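NAD(P)H dehydrogenase (quinone) (Deinococcus radiodurans, PDB 1YDG) catalyses the reduction of quinones to quinols with NADH or NADPH, as an FMN-binding flavoprotein of the WrbA family that works as a homotetramer. Local coordinates at residues Q125-G130 against S170-G175; V7-V12 against A79-F84; S15-G20 against Q55-A60; E157-S162 against R183-H188. All blocks are in the same frame, centred on the assembly; numbering follows the deposited sequence.

Contact 1 of 4, residues Q125-G130 against S170-G175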
loop_
_atom_site.group_PDB
_atom_site.type_symbol
_atom_site.label_atom_id
_atom_site.label_comp_id
_atom_site.label_asym_id
_atom_site.label_seq_id
_atom_site.Cartn_x
_atom_site.Cartn_y
_atom_site.Cartn_z
ATOM N N GLN B 125 14.338 -12.931 0.006
ATOM C CA GLN B 125 15.780 -13.184 -0.189
ATOM C C GLN B 125 16.609 -11.911 -0.006
ATOM O O GLN B 125 17.780 -11.986 0.356
ATOM C CB GLN B 125 16.042 -13.850 -1.547
ATOM C CG GLN B 125 15.385 -15.241 -1.616
ATOM C CD GLN B 125 15.952 -16.154 -2.699
ATOM O OE1 GLN B 125 17.165 -16.176 -2.955
ATOM N NE2 GLN B 125 15.073 -16.948 -3.315
ATOM N N ASN B 126 15.966 -10.757 -0.218
ATOM C CA ASN B 126 16.591 -9.441 -0.086
ATOM C C ASN B 126 16.028 -8.678 1.113
ATOM O O ASN B 126 14.880 -8.890 1.503
ATOM C CB ASN B 126 16.353 -8.670 -1.373
ATOM C CG ASN B 126 16.874 -9.414 -2.587
ATOM O OD1 ASN B 126 18.086 -9.591 -2.736
ATOM N ND2 ASN B 126 15.965 -9.877 -3.445
ATOM N N VAL B 127 16.825 -7.796 1.713
ATOM C CA VAL B 127 16.378 -7.148 2.959
ATOM C C VAL B 127 15.152 -6.296 2.659
ATOM O O VAL B 127 14.157 -6.325 3.410
ATOM C CB VAL B 127 17.471 -6.279 3.686
ATOM C CG1 VAL B 127 17.156 -6.197 5.179
ATOM C CG2 VAL B 127 18.856 -6.852 3.514
ATOM N N ASN B 128 15.225 -5.569 1.546
ATOM C CA ASN B 128 14.164 -4.664 1.098
ATOM C C ASN B 128 13.357 -5.212 -0.104
ATOM O O ASN B 128 12.865 -4.425 -0.932
ATOM C CB ASN B 128 14.781 -3.314 0.695
ATOM C CG ASN B 128 15.772 -2.768 1.731
ATOM O OD1 ASN B 128 16.986 -2.753 1.489
ATOM N ND2 ASN B 128 15.253 -2.316 2.888
ATOM N N GLY B 129 13.209 -6.538 -0.194
ATOM C CA GLY B 129 12.632 -7.159 -1.377
ATOM C C GLY B 129 11.133 -7.431 -1.330
ATOM O O GLY B 129 10.688 -8.447 -1.830
ATOM N N GLY B 130 10.367 -6.547 -0.695
ATOM C CA GLY B 130 8.907 -6.561 -0.788
ATOM C C GLY B 130 8.203 -7.057 0.453
ATOM O O GLY B 130 6.974 -7.163 0.474
ATOM N N SER B 170 10.049 -9.801 9.852
ATOM C CA SER B 170 10.426 -10.113 8.486
ATOM C C SER B 170 11.900 -10.438 8.417
ATOM O O SER B 170 12.750 -9.674 8.889
ATOM C CB SER B 170 10.038 -9.004 7.497
ATOM O OG SER B 170 10.757 -7.818 7.706
ATOM N N VAL B 171 12.161 -11.598 7.831
ATOM C CA VAL B 171 13.444 -12.247 7.827
ATOM C C VAL B 171 13.991 -12.243 6.403
ATOM O O VAL B 171 13.232 -12.396 5.446
ATOM C CB VAL B 171 13.266 -13.694 8.309
ATOM C CG1 VAL B 171 14.510 -14.527 8.065
ATOM C CG2 VAL B 171 12.877 -13.711 9.779
ATOM N N THR B 172 15.305 -12.066 6.268
ATOM C CA THR B 172 15.973 -12.211 4.973
ATOM C C THR B 172 16.383 -13.679 4.807
ATOM O O THR B 172 17.231 -14.197 5.549
ATOM C CB THR B 172 17.163 -11.256 4.831
ATOM O OG1 THR B 172 16.708 -9.912 5.017
ATOM C CG2 THR B 172 17.782 -11.353 3.442
ATOM N N ALA B 173 15.727 -14.345 3.854
ATOM C CA ALA B 173 15.876 -15.783 3.616
ATOM C C ALA B 173 17.228 -16.091 2.975
ATOM O O ALA B 173 17.502 -15.643 1.852
ATOM C CB ALA B 173 14.735 -16.290 2.720
ATOM N N ASN B 174 18.061 -16.844 3.706
ATOM C CA ASN B 174 19.433 -17.172 3.276
ATOM C C ASN B 174 19.774 -18.682 3.327
ATOM O O ASN B 174 20.919 -19.076 3.069
ATOM C CB ASN B 174 20.450 -16.338 4.094
ATOM C CG ASN B 174 21.037 -17.096 5.297
ATOM O OD1 ASN B 174 20.318 -17.720 6.085
ATOM N ND2 ASN B 174 22.359 -17.030 5.437
ATOM N N GLY B 175 18.786 -19.516 3.669
ATOM C CA GLY B 175 18.998 -20.964 3.854
ATOM C C GLY B 175 19.551 -21.334 5.230
ATOM O O GLY B 175 19.027 -22.231 5.905
#
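T172 and V127 meet where strand 170-172 runs out beside the loop that follows strand 117-124. From CB the T172 side chain divides into two branches with different neighbours. CG2 lies anti to the backbone N and reaches toward Q125. It ends 3.2 Å from Q125 O, and C of Q125 and C of N126 are its next neighbours. OG1, beside the backbone N (chi1 -57°), turns to V127. It sits 3.5 Å from V127 CA and 3.7 Å from V127 CG1, with CG2 of the same valine slightly farther off. The two side chains cross at a slant. No hydrogen bond joins the segments, so the fit rests on van der Waals contact.

One residue on, the backbones come closest. A173 O lies 3.6 Å from Q125 CA, and CB and CG of Q125 pass it at 4.1 Å. Beyond CG the glutamine chain is extended.

A type I turn from N126 to G129 folds the loop back, and N126 O is held by Q131 NE2. V127 packs on V127 of the second subunit, and V127 O accepts a bond from N128 ND2 of that subunit. Strand 170-172 pairs with strand 117-124 through V171 and A124. The 125-130 loop supplies Q125 to G129 to the FMN site. The arrangement is that of a flavodoxin-like fold, with a cofactor-binding loop leaving the C-terminal end of a parallel strand.

Contact 2 of 4, residues V7-V12 against A79-F84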
loop_
_atom_site.group_PDB
_atom_site.type_symbol
_atom_site.label_atom_id
_atom_site.label_comp_id
_atom_site.label_asym_id
_atom_site.label_seq_id
_atom_site.Cartn_x
_atom_site.Cartn_y
_atom_site.Cartn_z
ATOM N N VAL B 7 -6.026 -18.162 25.812
ATOM C CA VAL B 7 -6.225 -17.580 24.482
ATOM C C VAL B 7 -5.973 -18.633 23.406
ATOM O O VAL B 7 -4.999 -19.383 23.471
ATOM C CB VAL B 7 -5.269 -16.374 24.249
ATOM C CG1 VAL B 7 -5.272 -15.920 22.780
ATOM C CG2 VAL B 7 -5.660 -15.220 25.137
ATOM N N LYS B 8 -6.851 -18.687 22.414
ATOM C CA LYS B 8 -6.699 -19.642 21.313
ATOM C C LYS B 8 -5.975 -18.950 20.167
ATOM O O LYS B 8 -6.509 -18.000 19.584
ATOM C CB LYS B 8 -8.060 -20.141 20.853
ATOM C CG LYS B 8 -8.791 -20.978 21.897
ATOM C CD LYS B 8 -10.288 -21.019 21.631
ATOM C CE LYS B 8 -11.033 -21.919 22.653
ATOM N NZ LYS B 8 -10.557 -21.739 24.057
ATOM N N LEU B 9 -4.772 -19.442 19.858
ATOM C CA LEU B 9 -3.876 -18.815 18.912
ATOM C C LEU B 9 -3.613 -19.764 17.777
ATOM O O LEU B 9 -3.115 -20.856 18.006
ATOM C CB LEU B 9 -2.545 -18.458 19.600
ATOM C CG LEU B 9 -1.397 -17.949 18.737
ATOM C CD1 LEU B 9 -1.676 -16.562 18.124
ATOM C CD2 LEU B 9 -0.051 -17.938 19.510
ATOM N N ALA B 10 -3.944 -19.338 16.561
ATOM C CA ALA B 10 -3.629 -20.074 15.338
ATOM C C ALA B 10 -2.512 -19.373 14.589
ATOM O O ALA B 10 -2.651 -18.195 14.227
ATOM C CB ALA B 10 -4.848 -20.165 14.443
ATOM N N ILE B 11 -1.425 -20.104 14.343
ATOM C CA ILE B 11 -0.326 -19.650 13.482
ATOM C C ILE B 11 -0.498 -20.361 12.158
ATOM O O ILE B 11 -0.310 -21.581 12.088
ATOM C CB ILE B 11 1.063 -20.015 14.055
ATOM C CG1 ILE B 11 1.196 -19.647 15.545
ATOM C CG2 ILE B 11 2.181 -19.377 13.237
ATOM C CD1 ILE B 11 0.972 -18.215 15.858
ATOM N N VAL B 12 -0.889 -19.613 11.124
ATOM C CA VAL B 12 -1.111 -20.148 9.779
ATOM C C VAL B 12 0.013 -19.607 8.893
ATOM O O VAL B 12 0.193 -18.379 8.761
ATOM C CB VAL B 12 -2.481 -19.736 9.188
ATOM C CG1 VAL B 12 -2.660 -20.302 7.786
ATOM C CG2 VAL B 12 -3.607 -20.186 10.081
ATOM N N ALA B 79 -9.904 -19.821 16.499
ATOM C CA ALA B 79 -8.918 -18.891 17.036
ATOM C C ALA B 79 -9.554 -17.620 17.594
ATOM O O ALA B 79 -10.578 -17.145 17.130
ATOM C CB ALA B 79 -7.877 -18.530 15.971
ATOM N N GLU B 80 -8.923 -17.085 18.616
ATOM C CA GLU B 80 -9.240 -15.752 19.077
ATOM C C GLU B 80 -8.150 -14.799 18.609
ATOM O O GLU B 80 -8.380 -13.601 18.485
ATOM C CB GLU B 80 -9.372 -15.772 20.582
ATOM C CG GLU B 80 -10.639 -16.448 21.030
ATOM C CD GLU B 80 -10.556 -17.060 22.407
ATOM O OE1 GLU B 80 -9.462 -17.420 22.857
ATOM O OE2 GLU B 80 -11.611 -17.184 23.051
ATOM N N ALA B 81 -6.968 -15.355 18.341
ATOM C CA ALA B 81 -5.834 -14.600 17.856
ATOM C C ALA B 81 -5.231 -15.319 16.668
ATOM O O ALA B 81 -4.960 -16.502 16.739
ATOM C CB ALA B 81 -4.813 -14.438 18.976
ATOM N N ILE B 82 -5.022 -14.598 15.571
ATOM C CA ILE B 82 -4.481 -15.167 14.348
ATOM C C ILE B 82 -3.161 -14.548 13.927
ATOM O O ILE B 82 -3.018 -13.321 13.904
ATOM C CB ILE B 82 -5.474 -14.958 13.178
ATOM C CG1 ILE B 82 -6.761 -15.743 13.440
ATOM C CG2 ILE B 82 -4.814 -15.348 11.840
ATOM C CD1 ILE B 82 -8.019 -15.204 12.721
ATOM N N VAL B 83 -2.203 -15.393 13.558
ATOM C CA VAL B 83 -1.003 -14.923 12.875
ATOM C C VAL B 83 -0.914 -15.606 11.529
ATOM O O VAL B 83 -1.047 -16.830 11.462
ATOM C CB VAL B 83 0.308 -15.215 13.677
ATOM C CG1 VAL B 83 1.553 -14.832 12.887
ATOM C CG2 VAL B 83 0.307 -14.525 15.037
ATOM N N PHE B 84 -0.664 -14.797 10.481
ATOM C CA PHE B 84 -0.365 -15.253 9.109
ATOM C C PHE B 84 1.095 -14.963 8.752
ATOM O O PHE B 84 1.593 -13.847 8.978
ATOM C CB PHE B 84 -1.233 -14.488 8.087
ATOM C CG PHE B 84 -2.599 -15.064 7.870
ATOM C CD1 PHE B 84 -3.158 -15.978 8.763
ATOM C CD2 PHE B 84 -3.353 -14.650 6.796
ATOM C CE1 PHE B 84 -4.443 -16.489 8.557
ATOM C CE2 PHE B 84 -4.637 -15.160 6.587
ATOM C CZ PHE B 84 -5.173 -16.067 7.465
HETATM O O HOH W 1 -9.780 -18.796 25.277
#
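V7, just before the strand, sets CG1 against A81 CB. K8 is held by three bonds through its backbone. Its N donates to E80 OE1 at 2.9 Å, on the anti side of the carboxylate. Its O accepts from both A81 N and E80 N, the latter at 2.8 Å. The lysine chain runs past E80 OE1, to which a water donates while weakly accepting from K8 NZ. A lysine in place of E80 would probably leave K8 N without this acceptor and set a second positive charge near K8 NZ.

L9 lays CD1 against CB of A81. A10 then takes up the ladder, its N bonded to A81 O and its O accepting from V83 N at 2.9 Å, nearly straight at 175°. A10 CB meets A79 CB. I11 lies alongside V83, with CD1 3.8 Å from V83 CB. V12 N bonds to V83 O at 2.8 Å. V12 CB rests 3.8 Å from F84 CD1, and the F84 ring meets F118 edge-to-face.

Helix 180-204 lies over the face of A81 and V83, helices 73-78 and 95-102 over the other. Neighbouring parallel strands buried between helix layers are typical of the central sheet of a flavodoxin-like fold.

Contact 3 of 4, residues S15-G20 against Q55-A60. With SO4 (sulfate ion), chain J.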
loop_
_atom_site.group_PDB
_atom_site.type_symbol
_atom_site.label_atom_id
_atom_site.label_comp_id
_atom_site.label_asym_id
_atom_site.label_seq_id
_atom_site.Cartn_x
_atom_site.Cartn_y
_atom_site.Cartn_z
ATOM N N SER B 15 5.225 -22.038 3.714
ATOM C CA SER B 15 6.676 -22.119 3.575
ATOM C C SER B 15 7.023 -23.064 2.423
ATOM O O SER B 15 6.552 -24.214 2.398
ATOM C CB SER B 15 7.314 -22.615 4.882
ATOM O OG SER B 15 8.733 -22.569 4.792
ATOM N N SER B 16 7.822 -22.588 1.460
ATOM C CA SER B 16 8.393 -23.475 0.460
ATOM C C SER B 16 9.666 -24.125 1.002
ATOM O O SER B 16 9.777 -25.346 1.072
ATOM C CB SER B 16 8.752 -22.726 -0.822
ATOM O OG SER B 16 7.625 -22.140 -1.422
ATOM N N THR B 17 10.635 -23.290 1.358
ATOM C CA THR B 17 12.004 -23.752 1.589
ATOM C C THR B 17 12.431 -23.767 3.052
ATOM O O THR B 17 13.620 -23.865 3.353
ATOM C CB THR B 17 12.995 -22.943 0.716
ATOM O OG1 THR B 17 12.753 -21.529 0.850
ATOM C CG2 THR B 17 12.833 -23.328 -0.754
ATOM N N GLY B 18 11.468 -23.694 3.972
ATOM C CA GLY B 18 11.748 -23.823 5.406
ATOM C C GLY B 18 11.878 -22.565 6.266
ATOM O O GLY B 18 11.824 -22.658 7.491
ATOM N N THR B 19 12.024 -21.388 5.671
ATOM C CA THR B 19 12.201 -20.190 6.490
ATOM C C THR B 19 10.926 -19.852 7.274
ATOM O O THR B 19 10.986 -19.623 8.473
ATOM C CB THR B 19 12.687 -18.982 5.662
ATOM O OG1 THR B 19 13.931 -19.312 5.053
ATOM C CG2 THR B 19 12.889 -17.724 6.544
ATOM N N GLY B 20 9.773 -19.851 6.602
ATOM C CA GLY B 20 8.503 -19.601 7.287
ATOM C C GLY B 20 8.155 -20.634 8.342
ATOM O O GLY B 20 7.547 -20.308 9.353
ATOM N N GLN B 55 13.762 -28.355 -6.574
ATOM C CA GLN B 55 14.508 -27.712 -5.498
ATOM C C GLN B 55 14.613 -28.597 -4.256
ATOM O O GLN B 55 13.592 -28.975 -3.659
ATOM C CB GLN B 55 13.835 -26.400 -5.097
ATOM C CG GLN B 55 13.732 -25.363 -6.173
ATOM C CD GLN B 55 12.991 -24.121 -5.704
ATOM O OE1 GLN B 55 13.174 -23.656 -4.574
ATOM N NE2 GLN B 55 12.164 -23.576 -6.574
ATOM N N ASP B 56 15.846 -28.884 -3.850
ATOM C CA ASP B 56 16.112 -29.689 -2.666
ATOM C C ASP B 56 15.460 -29.158 -1.392
ATOM O O ASP B 56 14.885 -29.920 -0.632
ATOM C CB ASP B 56 17.619 -29.770 -2.413
ATOM C CG ASP B 56 17.948 -30.456 -1.101
ATOM O OD1 ASP B 56 18.782 -29.898 -0.342
ATOM O OD2 ASP B 56 17.359 -31.540 -0.844
ATOM N N ALA B 57 15.587 -27.862 -1.130
ATOM C CA ALA B 57 15.097 -27.317 0.148
ATOM C C ALA B 57 13.583 -27.323 0.187
ATOM O O ALA B 57 13.012 -27.402 1.259
ATOM C CB ALA B 57 15.655 -25.913 0.417
ATOM N N TRP B 58 12.941 -27.271 -0.985
ATOM C CA TRP B 58 11.479 -27.344 -1.083
ATOM C C TRP B 58 10.977 -28.758 -0.800
ATOM O O TRP B 58 10.121 -28.957 0.062
ATOM C CB TRP B 58 11.005 -26.869 -2.456
ATOM C CG TRP B 58 9.543 -26.479 -2.532
ATOM C CD1 TRP B 58 8.551 -26.744 -1.617
ATOM C CD2 TRP B 58 8.907 -25.784 -3.611
ATOM N NE1 TRP B 58 7.355 -26.227 -2.055
ATOM C CE2 TRP B 58 7.537 -25.646 -3.278
ATOM C CE3 TRP B 58 9.355 -25.283 -4.833
ATOM C CZ2 TRP B 58 6.617 -25.008 -4.120
ATOM C CZ3 TRP B 58 8.436 -24.632 -5.669
ATOM C CH2 TRP B 58 7.083 -24.508 -5.306
ATOM N N LYS B 59 11.520 -29.746 -1.510
ATOM C CA LYS B 59 11.217 -31.148 -1.204
ATOM C C LYS B 59 11.475 -31.487 0.242
ATOM O O LYS B 59 10.645 -32.123 0.881
ATOM C CB LYS B 59 12.035 -32.114 -2.049
ATOM C CG LYS B 59 11.474 -32.329 -3.414
ATOM C CD LYS B 59 12.191 -33.437 -4.130
ATOM C CE LYS B 59 11.433 -34.731 -4.043
ATOM N NZ LYS B 59 12.273 -35.807 -4.605
ATOM N N ALA B 60 12.636 -31.071 0.746
ATOM C CA ALA B 60 13.026 -31.386 2.113
ATOM C C ALA B 60 12.039 -30.781 3.099
ATOM O O ALA B 60 11.629 -31.438 4.055
ATOM C CB ALA B 60 14.415 -30.881 2.393
HETATM S S SO4 J . 10.327 -19.968 2.778
HETATM O O1 SO4 J . 11.600 -20.641 3.041
HETATM O O2 SO4 J . 10.542 -18.545 2.620
HETATM O O3 SO4 J . 9.770 -20.549 1.556
HETATM O O4 SO4 J . 9.434 -20.155 3.914
HETATM O O HOH W 2 14.495 -27.114 3.541
#
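W58 CG stands anti to the backbone N (chi1 -161°), which swings the indole up beside S16. The backbone of S16 sets its CA and CB over the indole face, while chi1 (-61°) carries OG to Y14 OH, its hydrogen-bond partner. CB makes a CH-pi contact over the face, 3.9 Å from the centroid of the five-membered ring and 6° off the normal. S16 O lies 3.3 Å from W58 CD1 and takes a CA-H...O contact from W58 CA. The indole NE1 bonds to E45 OE2, so both polar ends are held outside the two segments. An alanine at W58 is likely to leave S16 CB without its ring face and E45 without the indole N-H.

T17 is the other point of touch. Its CB and CG2 rest on A57 CB, and CG2 also nears Q55 OE1. OG1 turns the other way, to the sulfate. A water donates to A57 O and, weakly, to T17 O.

The sulfate is gripped by the 15-20 loop. T17 OG1 bonds to O1 at 2.6 Å and S15 OG to O4 at 2.7 Å. Backbone N-H groups of S16, T17, T19 and G20 add more, with G20 N to O4 at 2.7 Å. G18 N lies close to O1 as well and bonds weakly to S15 OG.

S15 to G20 bind FMN, and the sulfate probably marks its phosphate position. Uncharged hydroxyls and N-H groups at the start of helix 19-33 meet the anion, whose negative charge the helix dipole would probably ease, while W58 packs against the loop at S16.

Contact 4 of 4, residues E157-S162 against R183-H188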
loop_
_atom_site.group_PDB
_atom_site.type_symbol
_atom_site.label_atom_id
_atom_site.label_comp_id
_atom_site.label_asym_id
_atom_site.label_seq_id
_atom_site.Cartn_x
_atom_site.Cartn_y
_atom_site.Cartn_z
ATOM N N GLU B 157 12.898 -3.324 22.266
ATOM C CA GLU B 157 14.160 -2.872 21.639
ATOM C C GLU B 157 14.823 -3.988 20.845
ATOM O O GLU B 157 15.952 -3.835 20.378
ATOM C CB GLU B 157 15.172 -2.319 22.659
ATOM C CG GLU B 157 16.065 -1.200 22.075
ATOM C CD GLU B 157 17.433 -1.073 22.753
ATOM O OE1 GLU B 157 17.535 -1.350 23.978
ATOM O OE2 GLU B 157 18.406 -0.684 22.050
ATOM N N VAL B 158 14.127 -5.113 20.701
ATOM C CA VAL B 158 14.599 -6.215 19.869
ATOM C C VAL B 158 13.978 -6.172 18.463
ATOM O O VAL B 158 14.300 -7.007 17.609
ATOM C CB VAL B 158 14.360 -7.573 20.574
ATOM C CG1 VAL B 158 13.008 -8.222 20.153
ATOM C CG2 VAL B 158 15.554 -8.489 20.330
ATOM N N ILE B 159 13.102 -5.187 18.237
ATOM C CA ILE B 159 12.615 -4.842 16.897
ATOM C C ILE B 159 13.781 -4.155 16.181
ATOM O O ILE B 159 14.188 -4.572 15.093
ATOM C CB ILE B 159 11.373 -3.882 16.925
ATOM C CG1 ILE B 159 10.410 -4.224 18.077
ATOM C CG2 ILE B 159 10.644 -3.908 15.584
ATOM C CD1 ILE B 159 10.194 -5.710 18.314
ATOM N N PHE B 160 14.305 -3.106 16.827
ATOM C CA PHE B 160 15.548 -2.433 16.443
ATOM C C PHE B 160 16.595 -3.466 16.048
ATOM O O PHE B 160 17.112 -3.445 14.934
ATOM C CB PHE B 160 16.094 -1.604 17.632
ATOM C CG PHE B 160 15.529 -0.195 17.748
ATOM C CD1 PHE B 160 14.338 0.186 17.128
ATOM C CD2 PHE B 160 16.199 0.749 18.522
ATOM C CE1 PHE B 160 13.838 1.489 17.265
ATOM C CE2 PHE B 160 15.708 2.050 18.663
ATOM C CZ PHE B 160 14.520 2.417 18.033
ATOM N N LYS B 161 16.880 -4.377 16.975
ATOM C CA LYS B 161 17.962 -5.343 16.812
ATOM C C LYS B 161 17.705 -6.345 15.673
ATOM O O LYS B 161 18.667 -6.860 15.074
ATOM C CB LYS B 161 18.233 -6.064 18.144
ATOM C CG LYS B 161 18.792 -5.132 19.225
ATOM C CD LYS B 161 19.250 -5.881 20.482
ATOM C CE LYS B 161 18.164 -5.930 21.559
ATOM N NZ LYS B 161 18.097 -4.674 22.369
ATOM N N SER B 162 16.423 -6.587 15.366
ATOM C CA SER B 162 16.009 -7.465 14.248
ATOM C C SER B 162 16.069 -6.813 12.857
ATOM O O SER B 162 15.887 -7.499 11.846
ATOM C CB SER B 162 14.578 -7.984 14.478
ATOM O OG SER B 162 13.612 -6.957 14.261
ATOM N N ARG B 183 14.417 -13.983 15.879
ATOM C CA ARG B 183 13.686 -14.856 16.796
ATOM C C ARG B 183 13.064 -14.092 17.952
ATOM O O ARG B 183 11.963 -14.405 18.372
ATOM C CB ARG B 183 14.594 -15.970 17.322
ATOM C CG ARG B 183 15.048 -16.918 16.221
ATOM C CD ARG B 183 15.833 -18.113 16.740
ATOM N NE ARG B 183 16.235 -19.022 15.658
ATOM C CZ ARG B 183 15.437 -19.898 15.042
ATOM N NH1 ARG B 183 14.144 -20.008 15.364
ATOM N NH2 ARG B 183 15.932 -20.670 14.072
ATOM N N ALA B 184 13.769 -13.090 18.458
ATOM C CA ALA B 184 13.249 -12.264 19.562
ATOM C C ALA B 184 12.140 -11.343 19.084
ATOM O O ALA B 184 11.204 -11.036 19.825
ATOM C CB ALA B 184 14.382 -11.451 20.165
ATOM N N SER B 185 12.247 -10.922 17.833
ATOM C CA SER B 185 11.231 -10.116 17.180
ATOM C C SER B 185 9.907 -10.887 17.108
ATOM O O SER B 185 8.850 -10.396 17.531
ATOM C CB SER B 185 11.728 -9.737 15.789
ATOM O OG SER B 185 11.039 -8.626 15.276
ATOM N N ILE B 186 9.987 -12.124 16.623
ATOM C CA ILE B 186 8.825 -12.998 16.524
ATOM C C ILE B 186 8.217 -13.236 17.904
ATOM O O ILE B 186 7.018 -13.069 18.080
ATOM C CB ILE B 186 9.215 -14.345 15.852
ATOM C CG1 ILE B 186 9.545 -14.119 14.378
ATOM C CG2 ILE B 186 8.115 -15.384 16.000
ATOM C CD1 ILE B 186 10.460 -15.167 13.794
ATOM N N ARG B 187 9.056 -13.604 18.877
ATOM C CA ARG B 187 8.583 -13.894 20.242
ATOM C C ARG B 187 7.780 -12.748 20.847
ATOM O O ARG B 187 6.725 -12.955 21.460
ATOM C CB ARG B 187 9.760 -14.224 21.177
ATOM C CG ARG B 187 10.488 -15.539 20.881
ATOM C CD ARG B 187 11.364 -16.036 22.075
ATOM N NE ARG B 187 12.532 -15.187 22.384
ATOM C CZ ARG B 187 13.743 -15.283 21.818
ATOM N NH1 ARG B 187 13.996 -16.175 20.866
ATOM N NH2 ARG B 187 14.717 -14.466 22.198
ATOM N N HIS B 188 8.296 -11.538 20.701
ATOM C CA HIS B 188 7.660 -10.355 21.264
ATOM C C HIS B 188 6.331 -10.064 20.581
ATOM O O HIS B 188 5.316 -9.798 21.251
ATOM C CB HIS B 188 8.587 -9.137 21.163
ATOM C CG HIS B 188 7.906 -7.839 21.480
ATOM N ND1 HIS B 188 7.550 -7.482 22.767
ATOM C CD2 HIS B 188 7.470 -6.838 20.676
ATOM C CE1 HIS B 188 6.939 -6.307 22.741
ATOM N NE2 HIS B 188 6.885 -5.893 21.484
#
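S162 and S185 face each other between two helices that run roughly antiparallel, their axes crossing at -144° and 8.4 Å apart at closest. The two hydroxyls meet, S185 OG donating to S162 OG at 3.2 Å. S162 OG in turn donates to I159 O at 2.6 Å, from close to the carbonyl plane. S162 OG sits between its backbone N and carbonyl carbon (chi1 73°), which bends it back to I159 O within its own turn. S185 OG lies anti to its backbone N (chi1 -160°), reaching across. Each hydroxyl thus passes a bond on, from S185 to S162 to the helix backbone. The CB atoms of the two serines also touch, at 3.6 Å.

I159 and H188 approach at about a right angle. I159 CD1 comes 3.8 Å from H188 CD2, oblique to the imidazole. H188 NE2 is bonded to T155 OG1, which probably fixes the ring's turn. V158 points toward A184, but the exact placement of its methyl groups is doubtful.

On helix 180-204, the guanidinium of R187 is flat over A184 CA. It pairs with E26 and E180, and R183 also pairs with E26. I186, on the other side of that helix, packs on helix 19-33. Helix 180-204 therefore lies between helix 19-33 and the short helix 157-162, whose F160 packs on N126 of the second subunit.

Overall arrangement
Contact 2 opens first, at strand 8-13. It closes a long loop when strand 81-89 comes to lie beside that strand. Contact 3 is nested in this loop. It ties the FMN-binding loop 15-20, directly after strand 8-13, to helix 56-64. Contact 1 opens later, after strand 117-124, and closes at strand 170-172. Contact 4 opens inside that span at helix 157-162 and closes beyond it on helix 180-204, so contacts 1 and 4 cross. Contacts 1 and 3 touch where V171 and A173 pack on T19, bringing strand 170-172 and the residue after it against segment 15-20. Contacts 1 and 2 belong to the same sheet, on opposite sides of the chain's centre.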